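Local coordinates for protein PA0821 (Pseudomonas aeruginosa, PDB 7DRG) that probably acts as the immunity protein (antitoxin) that protects the cell from a VRR-NUC-type nuclease effector of the type VI secretion system, at residues Ala124-Lys132 and Ser144-Tyr154; Ala202-Val210 and Tyr277-Pro287. All blocks are in the same frame, centred on the assembly; numbering follows the deposited sequence.

Contact 1 (Ala124-Lys132 and Ser144-Tyr154); sequences AWLFDIYGK and SVLEFSVPLLY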
# COMPACT_ATOMS: atom_id res chain seq x y z
N ALA B 124 -15.65 -2.19 -15.94
CA ALA B 124 -14.93 -3.45 -16.10
C ALA B 124 -14.91 -3.97 -17.53
O ALA B 124 -14.07 -4.81 -17.85
CB ALA B 124 -15.53 -4.51 -15.17
N TRP B 125 -15.80 -3.48 -18.39
CA TRP B 125 -15.78 -3.79 -19.82
C TRP B 125 -15.11 -2.63 -20.55
O TRP B 125 -15.46 -1.47 -20.32
CB TRP B 125 -17.19 -3.99 -20.38
CG TRP B 125 -17.96 -5.15 -19.83
CD1 TRP B 125 -18.81 -5.14 -18.77
CD2 TRP B 125 -18.00 -6.49 -20.36
NE1 TRP B 125 -19.36 -6.39 -18.59
CE2 TRP B 125 -18.88 -7.23 -19.55
CE3 TRP B 125 -17.36 -7.12 -21.43
CZ2 TRP B 125 -19.14 -8.59 -19.78
CZ3 TRP B 125 -17.62 -8.46 -21.66
CH2 TRP B 125 -18.51 -9.18 -20.84
N LEU B 126 -14.15 -2.95 -21.41
CA LEU B 126 -13.37 -1.93 -22.10
C LEU B 126 -12.99 -2.42 -23.49
O LEU B 126 -12.65 -3.59 -23.66
CB LEU B 126 -12.10 -1.59 -21.32
CG LEU B 126 -11.08 -0.69 -22.03
CD1 LEU B 126 -11.54 0.75 -21.93
CD2 LEU B 126 -9.68 -0.87 -21.45
N PHE B 127 -13.05 -1.52 -24.47
CA PHE B 127 -12.44 -1.77 -25.77
C PHE B 127 -11.88 -0.44 -26.24
O PHE B 127 -12.64 0.48 -26.51
CB PHE B 127 -13.45 -2.34 -26.78
CG PHE B 127 -12.84 -2.84 -28.06
CD1 PHE B 127 -12.65 -1.99 -29.14
CD2 PHE B 127 -12.48 -4.18 -28.19
CE1 PHE B 127 -12.11 -2.46 -30.33
CE2 PHE B 127 -11.94 -4.65 -29.40
CZ PHE B 127 -11.75 -3.80 -30.45
N ASP B 128 -10.55 -0.33 -26.31
CA ASP B 128 -9.88 0.95 -26.48
C ASP B 128 -8.87 0.84 -27.62
O ASP B 128 -7.90 0.09 -27.51
CB ASP B 128 -9.18 1.34 -25.17
CG ASP B 128 -8.57 2.73 -25.19
OD1 ASP B 128 -8.48 3.37 -26.26
OD2 ASP B 128 -8.17 3.19 -24.11
N ILE B 129 -9.09 1.61 -28.69
CA ILE B 129 -8.17 1.67 -29.82
C ILE B 129 -7.44 3.00 -29.79
O ILE B 129 -8.08 4.05 -29.71
CB ILE B 129 -8.89 1.51 -31.17
CG1 ILE B 129 -9.58 0.15 -31.26
CG2 ILE B 129 -7.90 1.69 -32.32
CD1 ILE B 129 -10.58 0.09 -32.41
N TYR B 130 -6.11 2.95 -29.88
CA TYR B 130 -5.28 4.14 -30.01
C TYR B 130 -4.38 3.92 -31.21
O TYR B 130 -3.42 3.15 -31.14
CB TYR B 130 -4.50 4.39 -28.72
CG TYR B 130 -3.55 5.56 -28.76
CD1 TYR B 130 -3.99 6.83 -28.44
CD2 TYR B 130 -2.22 5.38 -29.07
CE1 TYR B 130 -3.12 7.90 -28.46
CE2 TYR B 130 -1.34 6.44 -29.09
CZ TYR B 130 -1.81 7.70 -28.79
OH TYR B 130 -0.95 8.78 -28.81
N GLY B 131 -4.69 4.59 -32.33
CA GLY B 131 -4.04 4.28 -33.59
C GLY B 131 -3.28 5.44 -34.19
O GLY B 131 -3.87 6.51 -34.40
N LYS B 132 -2.00 5.25 -34.48
CA LYS B 132 -1.16 6.34 -34.97
C LYS B 132 -1.51 6.69 -36.42
O LYS B 132 -1.90 5.82 -37.21
CB LYS B 132 0.32 5.96 -34.89
CG LYS B 132 0.76 5.48 -33.50
CD LYS B 132 0.41 6.51 -32.44
CE LYS B 132 1.28 7.73 -32.56
NZ LYS B 132 0.92 8.79 -31.56
N SER B 144 0.82 1.38 -32.29
CA SER B 144 -0.54 1.58 -31.83
C SER B 144 -0.88 0.56 -30.75
O SER B 144 -0.13 -0.39 -30.48
CB SER B 144 -1.52 1.50 -33.00
OG SER B 144 -1.24 2.52 -33.96
N VAL B 145 -2.03 0.75 -30.10
CA VAL B 145 -2.40 -0.06 -28.94
C VAL B 145 -3.88 -0.41 -29.02
O VAL B 145 -4.72 0.46 -29.29
CB VAL B 145 -2.11 0.67 -27.61
CG1 VAL B 145 -2.65 -0.15 -26.43
CG2 VAL B 145 -0.62 0.93 -27.44
N LEU B 146 -4.20 -1.68 -28.77
CA LEU B 146 -5.56 -2.12 -28.48
C LEU B 146 -5.58 -2.66 -27.07
O LEU B 146 -4.79 -3.55 -26.74
CB LEU B 146 -6.03 -3.21 -29.46
CG LEU B 146 -7.35 -3.89 -29.10
CD1 LEU B 146 -8.50 -2.90 -29.08
CD2 LEU B 146 -7.66 -5.01 -30.08
N GLU B 147 -6.48 -2.15 -26.24
CA GLU B 147 -6.69 -2.67 -24.89
C GLU B 147 -8.16 -3.04 -24.74
O GLU B 147 -9.04 -2.32 -25.21
CB GLU B 147 -6.33 -1.66 -23.80
CG GLU B 147 -4.87 -1.33 -23.69
CD GLU B 147 -4.54 -0.77 -22.32
OE1 GLU B 147 -3.82 -1.45 -21.57
OE2 GLU B 147 -5.01 0.34 -21.99
N PHE B 148 -8.42 -4.16 -24.06
CA PHE B 148 -9.79 -4.57 -23.88
C PHE B 148 -9.89 -5.37 -22.59
O PHE B 148 -8.89 -5.92 -22.11
CB PHE B 148 -10.31 -5.38 -25.08
CG PHE B 148 -9.70 -6.74 -25.19
CD1 PHE B 148 -8.41 -6.90 -25.65
CD2 PHE B 148 -10.42 -7.86 -24.81
CE1 PHE B 148 -7.84 -8.17 -25.75
CE2 PHE B 148 -9.86 -9.14 -24.90
CZ PHE B 148 -8.57 -9.28 -25.37
N SER B 149 -11.08 -5.41 -22.01
CA SER B 149 -11.19 -6.07 -20.72
C SER B 149 -12.59 -6.61 -20.51
O SER B 149 -13.57 -6.12 -21.09
CB SER B 149 -10.83 -5.12 -19.58
OG SER B 149 -11.84 -4.15 -19.39
N VAL B 150 -12.68 -7.60 -19.63
CA VAL B 150 -13.95 -8.14 -19.15
C VAL B 150 -13.90 -8.18 -17.63
O VAL B 150 -12.82 -8.16 -17.02
CB VAL B 150 -14.22 -9.55 -19.72
CG1 VAL B 150 -14.20 -9.55 -21.26
CG2 VAL B 150 -13.22 -10.57 -19.14
N PRO B 151 -15.07 -8.27 -16.98
CA PRO B 151 -15.10 -8.38 -15.52
C PRO B 151 -14.54 -9.70 -15.03
O PRO B 151 -14.57 -10.71 -15.73
CB PRO B 151 -16.59 -8.26 -15.18
CG PRO B 151 -17.23 -7.68 -16.39
CD PRO B 151 -16.42 -8.11 -17.55
N LEU B 152 -14.05 -9.69 -13.79
CA LEU B 152 -13.55 -10.91 -13.18
C LEU B 152 -14.65 -11.95 -13.03
O LEU B 152 -14.41 -13.15 -13.21
CB LEU B 152 -12.91 -10.61 -11.83
CG LEU B 152 -11.70 -9.67 -11.84
CD1 LEU B 152 -11.08 -9.61 -10.44
CD2 LEU B 152 -10.66 -10.11 -12.84
N LEU B 153 -15.86 -11.52 -12.68
CA LEU B 153 -16.96 -12.46 -12.52
C LEU B 153 -17.33 -13.09 -13.86
O LEU B 153 -17.65 -14.29 -13.92
CB LEU B 153 -18.18 -11.78 -11.89
CG LEU B 153 -19.38 -12.68 -11.60
CD1 LEU B 153 -19.01 -13.81 -10.64
CD2 LEU B 153 -20.55 -11.86 -11.06
N TYR B 154 -17.28 -12.31 -14.94
CA TYR B 154 -17.50 -12.88 -16.26
C TYR B 154 -16.45 -13.95 -16.56
O TYR B 154 -16.78 -15.03 -17.07
CB TYR B 154 -17.47 -11.79 -17.33
CG TYR B 154 -17.88 -12.32 -18.68
CD1 TYR B 154 -19.21 -12.34 -19.06
CD2 TYR B 154 -16.94 -12.85 -19.56
CE1 TYR B 154 -19.60 -12.86 -20.27
CE2 TYR B 154 -17.31 -13.37 -20.78
CZ TYR B 154 -18.64 -13.37 -21.13
OH TYR B 154 -19.03 -13.89 -22.34
O HOH W 1 -7.42 1.78 -21.82

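Contact 2 (Ala202-Val210 and Tyr277-Pro287); sequences AARMPGLDV and YIAGDAEDSRP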
# COMPACT_ATOMS: atom_id res chain seq x y z
N ALA B 202 -0.33 -1.82 -6.70
CA ALA B 202 0.80 -2.45 -7.38
C ALA B 202 1.81 -3.01 -6.38
O ALA B 202 2.36 -4.09 -6.59
CB ALA B 202 1.48 -1.44 -8.30
N ALA B 203 2.06 -2.27 -5.30
CA ALA B 203 3.02 -2.72 -4.30
C ALA B 203 2.56 -3.99 -3.58
O ALA B 203 3.40 -4.71 -3.04
CB ALA B 203 3.28 -1.60 -3.29
N ARG B 204 1.26 -4.28 -3.58
CA ARG B 204 0.69 -5.44 -2.90
C ARG B 204 0.39 -6.61 -3.82
O ARG B 204 0.29 -7.74 -3.35
CB ARG B 204 -0.60 -5.04 -2.19
CG ARG B 204 -0.46 -3.83 -1.30
CD ARG B 204 -1.77 -3.06 -1.21
NE ARG B 204 -2.87 -3.91 -0.75
CZ ARG B 204 -3.22 -4.04 0.52
NH1 ARG B 204 -2.55 -3.39 1.47
NH2 ARG B 204 -4.23 -4.82 0.86
N MSE B 205 0.22 -6.36 -5.12
CA MSE B 205 -0.24 -7.38 -6.06
C MSE B 205 0.75 -7.49 -7.22
O MSE B 205 0.60 -6.80 -8.22
CB MSE B 205 -1.63 -7.04 -6.60
CG MSE B 205 -2.73 -6.80 -5.54
SE MSE B 205 -4.22 -5.80 -6.35
CE MSE B 205 -3.11 -4.77 -7.45
N PRO B 206 1.75 -8.37 -7.09
CA PRO B 206 2.78 -8.46 -8.13
C PRO B 206 2.25 -8.91 -9.48
O PRO B 206 2.93 -8.68 -10.49
CB PRO B 206 3.78 -9.48 -7.56
CG PRO B 206 3.58 -9.37 -6.07
CD PRO B 206 2.09 -9.18 -5.90
N GLY B 207 1.09 -9.57 -9.53
CA GLY B 207 0.52 -9.98 -10.80
C GLY B 207 -0.29 -8.93 -11.51
O GLY B 207 -0.86 -9.18 -12.58
N LEU B 208 -0.36 -7.72 -10.95
CA LEU B 208 -1.17 -6.66 -11.53
C LEU B 208 -0.36 -5.87 -12.55
O LEU B 208 0.76 -5.45 -12.26
CB LEU B 208 -1.63 -5.72 -10.41
CG LEU B 208 -2.46 -4.56 -10.92
CD1 LEU B 208 -3.94 -4.95 -10.83
CD2 LEU B 208 -2.12 -3.30 -10.13
N ASP B 209 -0.93 -5.66 -13.73
CA ASP B 209 -0.34 -4.72 -14.67
C ASP B 209 -0.70 -3.29 -14.28
O ASP B 209 -1.80 -3.03 -13.79
CB ASP B 209 -0.81 -4.99 -16.10
CG ASP B 209 -0.24 -4.00 -17.09
OD1 ASP B 209 1.00 -3.87 -17.14
OD2 ASP B 209 -1.03 -3.35 -17.81
N VAL B 210 0.23 -2.37 -14.52
CA VAL B 210 0.09 -0.97 -14.15
C VAL B 210 0.49 -0.10 -15.33
O VAL B 210 1.37 -0.45 -16.11
CB VAL B 210 0.97 -0.63 -12.91
CG1 VAL B 210 0.97 0.86 -12.61
CG2 VAL B 210 0.50 -1.43 -11.71
N TYR B 277 -3.40 -14.54 -12.02
CA TYR B 277 -2.98 -14.49 -10.62
C TYR B 277 -2.80 -13.05 -10.16
O TYR B 277 -2.05 -12.29 -10.79
CB TYR B 277 -1.66 -15.23 -10.39
CG TYR B 277 -1.76 -16.74 -10.35
CD1 TYR B 277 -1.92 -17.48 -11.52
CD2 TYR B 277 -1.65 -17.43 -9.15
CE1 TYR B 277 -2.00 -18.86 -11.48
CE2 TYR B 277 -1.72 -18.81 -9.10
CZ TYR B 277 -1.90 -19.52 -10.28
OH TYR B 277 -1.98 -20.90 -10.25
N ILE B 278 -3.48 -12.69 -9.07
CA ILE B 278 -3.27 -11.40 -8.41
C ILE B 278 -1.97 -11.41 -7.63
O ILE B 278 -1.17 -10.46 -7.70
CB ILE B 278 -4.46 -11.08 -7.50
CG1 ILE B 278 -5.72 -10.79 -8.31
CG2 ILE B 278 -4.13 -9.91 -6.57
CD1 ILE B 278 -6.98 -10.71 -7.47
N ALA B 279 -1.74 -12.47 -6.87
CA ALA B 279 -0.59 -12.57 -5.97
C ALA B 279 -0.31 -14.05 -5.73
O ALA B 279 -0.85 -14.92 -6.42
CB ALA B 279 -0.84 -11.81 -4.66
N GLY B 280 0.54 -14.33 -4.75
CA GLY B 280 0.96 -15.69 -4.47
C GLY B 280 0.28 -16.32 -3.27
O GLY B 280 -0.92 -16.60 -3.30
N ASP B 281 1.04 -16.57 -2.21
CA ASP B 281 0.52 -17.25 -1.03
C ASP B 281 0.98 -16.50 0.21
O ASP B 281 1.55 -15.40 0.13
CB ASP B 281 0.95 -18.72 -1.03
CG ASP B 281 2.46 -18.90 -1.16
OD1 ASP B 281 3.22 -17.98 -0.79
OD2 ASP B 281 2.89 -19.97 -1.64
N ALA B 282 0.74 -17.10 1.38
CA ALA B 282 1.14 -16.47 2.63
C ALA B 282 2.65 -16.28 2.71
O ALA B 282 3.13 -15.32 3.32
CB ALA B 282 0.65 -17.30 3.81
N GLU B 283 3.42 -17.18 2.07
CA GLU B 283 4.87 -17.11 2.16
C GLU B 283 5.45 -16.06 1.22
O GLU B 283 6.36 -15.32 1.60
CB GLU B 283 5.47 -18.48 1.86
CG GLU B 283 4.98 -19.57 2.80
CD GLU B 283 4.58 -20.83 2.06
OE1 GLU B 283 4.99 -20.99 0.89
OE2 GLU B 283 3.86 -21.66 2.66
N ASP B 284 4.93 -15.97 -0.00
CA ASP B 284 5.48 -15.08 -1.01
C ASP B 284 4.34 -14.53 -1.86
O ASP B 284 3.52 -15.30 -2.36
CB ASP B 284 6.50 -15.81 -1.88
CG ASP B 284 7.44 -14.87 -2.60
OD1 ASP B 284 6.96 -14.00 -3.35
OD2 ASP B 284 8.67 -15.00 -2.40
N SER B 285 4.30 -13.21 -2.03
CA SER B 285 3.22 -12.57 -2.77
C SER B 285 3.35 -12.71 -4.28
O SER B 285 2.43 -12.31 -5.01
CB SER B 285 3.16 -11.09 -2.42
OG SER B 285 4.35 -10.45 -2.84
N ARG B 286 4.46 -13.24 -4.78
CA ARG B 286 4.68 -13.37 -6.23
C ARG B 286 4.05 -14.67 -6.74
O ARG B 286 4.34 -15.74 -6.20
CB ARG B 286 6.17 -13.35 -6.55
CG ARG B 286 6.86 -12.07 -6.10
CD ARG B 286 8.39 -12.20 -6.07
NE ARG B 286 8.86 -13.04 -4.96
CZ ARG B 286 10.13 -13.12 -4.58
NH1 ARG B 286 11.06 -12.41 -5.20
NH2 ARG B 286 10.49 -13.92 -3.56
N PRO B 287 3.22 -14.61 -7.79
CA PRO B 287 2.61 -15.85 -8.32
C PRO B 287 3.67 -16.76 -8.93
O PRO B 287 4.47 -16.33 -9.77
CB PRO B 287 1.64 -15.34 -9.40
CG PRO B 287 1.45 -13.88 -9.10
CD PRO B 287 2.74 -13.41 -8.49
O HOH W 2 4.31 -7.72 -2.55
O HOH W 3 -2.67 -11.11 -13.34

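Contact 1 (Ala124-Lys132 and Ser144-Tyr154)
Strands 126-131 and 144-151 run antiparallel as neighbours in a beta sheet, their axes approaching to 4.4 Å with directions 178° apart, and six backbone hydrogen bonds join the pairs Leu126-Ser149, Asp128-Glu147 and Tyr130-Val145. Side-chain hydroxyls extend the ladder at both ends. Ser149 OG donates to Ala124 O over 2.8 Å, arriving above the carbonyl plane; its chi1 of 72° sets the hydroxyl between backbone N and carbonyl carbon, and Asn185 is a further partner. At the other end Ser144 OG accepts a nearly straight bond from Lys132 N. Phe127, Ile129, Leu146 and Phe148 share the apolar face, which helices 52-69 and 161-173 cover. There Leu146 CD1 sits over one face of the Phe127 ring, 3.8 Å from its centroid, and also touches Ile129 CG1 at 3.9 Å. On the other face Asp128 OD2 and Glu147 OE2 are 4.8 Å apart; one water donates to both, which probably eases their repulsion, while Glu147 OE1 is hydrogen-bonded to Thr43 OG1. Just before the strand, Trp125 sets out away from the partner segment, but its indole comes back to it: Pro151 CD makes a CH-pi contact over the five-membered ring. The six-membered ring turns its edge to the face of Tyr154, planes at 67°, and Trp125 CH2 lies 3.7 Å from Tyr154 CD1.

Contact 2 (Ala202-Val210 and Tyr277-Pro287)
Pro206 and Gly207, the middle residues of a type I beta turn from Met205 to Leu208, pack against the loop 277-287, which leads into helix 288-297. The turn follows helix 191-204, so the contact joins the exit of one helix to the approach of another. Pro206 buries more surface in the contact than any other residue. Its CB lies 4.2 Å from Pro287 CD; Pro206 CG comes 3.5 Å from Ser285 OG and also meets Ser285 O; Pro206 CD lies 3.3 Å from Ser285 O and also touches Ala279 CB. Next to it Gly207 N donates to Ile278 O over 3.0 Å, from above the carbonyl plane, and Gly207 CA lies close against Tyr277 O in a CA-H...O contact. Selenomethionine Met205 and Ile278 run alongside each other in the same direction: Ile278 CG2, set anti to its own backbone nitrogen, rests 3.6 Å from Met205 CG. Tyr184 of strand 182-186 also packs on Met205. Two waters supplement the direct contacts, one between Ala203 O and Ser285 OG, the other donating to both Gly207 O and Tyr277 O. Within the loop, Asp281 OD1 accepts from Asp284 N in an Asx motif. Asp284 in turn holds Arg286 through an Asx turn and a salt bridge: Asp284 OD1 receives Arg286 N on the anti lone pair and Arg286 NE on the syn side, the latter at 2.7 Å.

From the N terminus, the chain reaches contact 1 first: strand 126-131 is followed by helix 134-139 and returns as strand 144-151, closing a short loop of 11 residues. This pair lies between strands 109-114 and 34-46, which flank it in the sheet. The chain then passes through helix 161-173 and strands 177-180 and 182-186 and enters helix 191-204, at whose end contact 2 opens. Its longer loop of 66 residues closes where that helix end and the following turn meet the loop between strand 267-272 and helix 288-297. Contacts 1 and 2 follow in series, neither nesting nor crossing, centres 22 Å apart; Arg41 of strand 34-46 packs on Ser149 and forms a long, weak ion pair with Asp209.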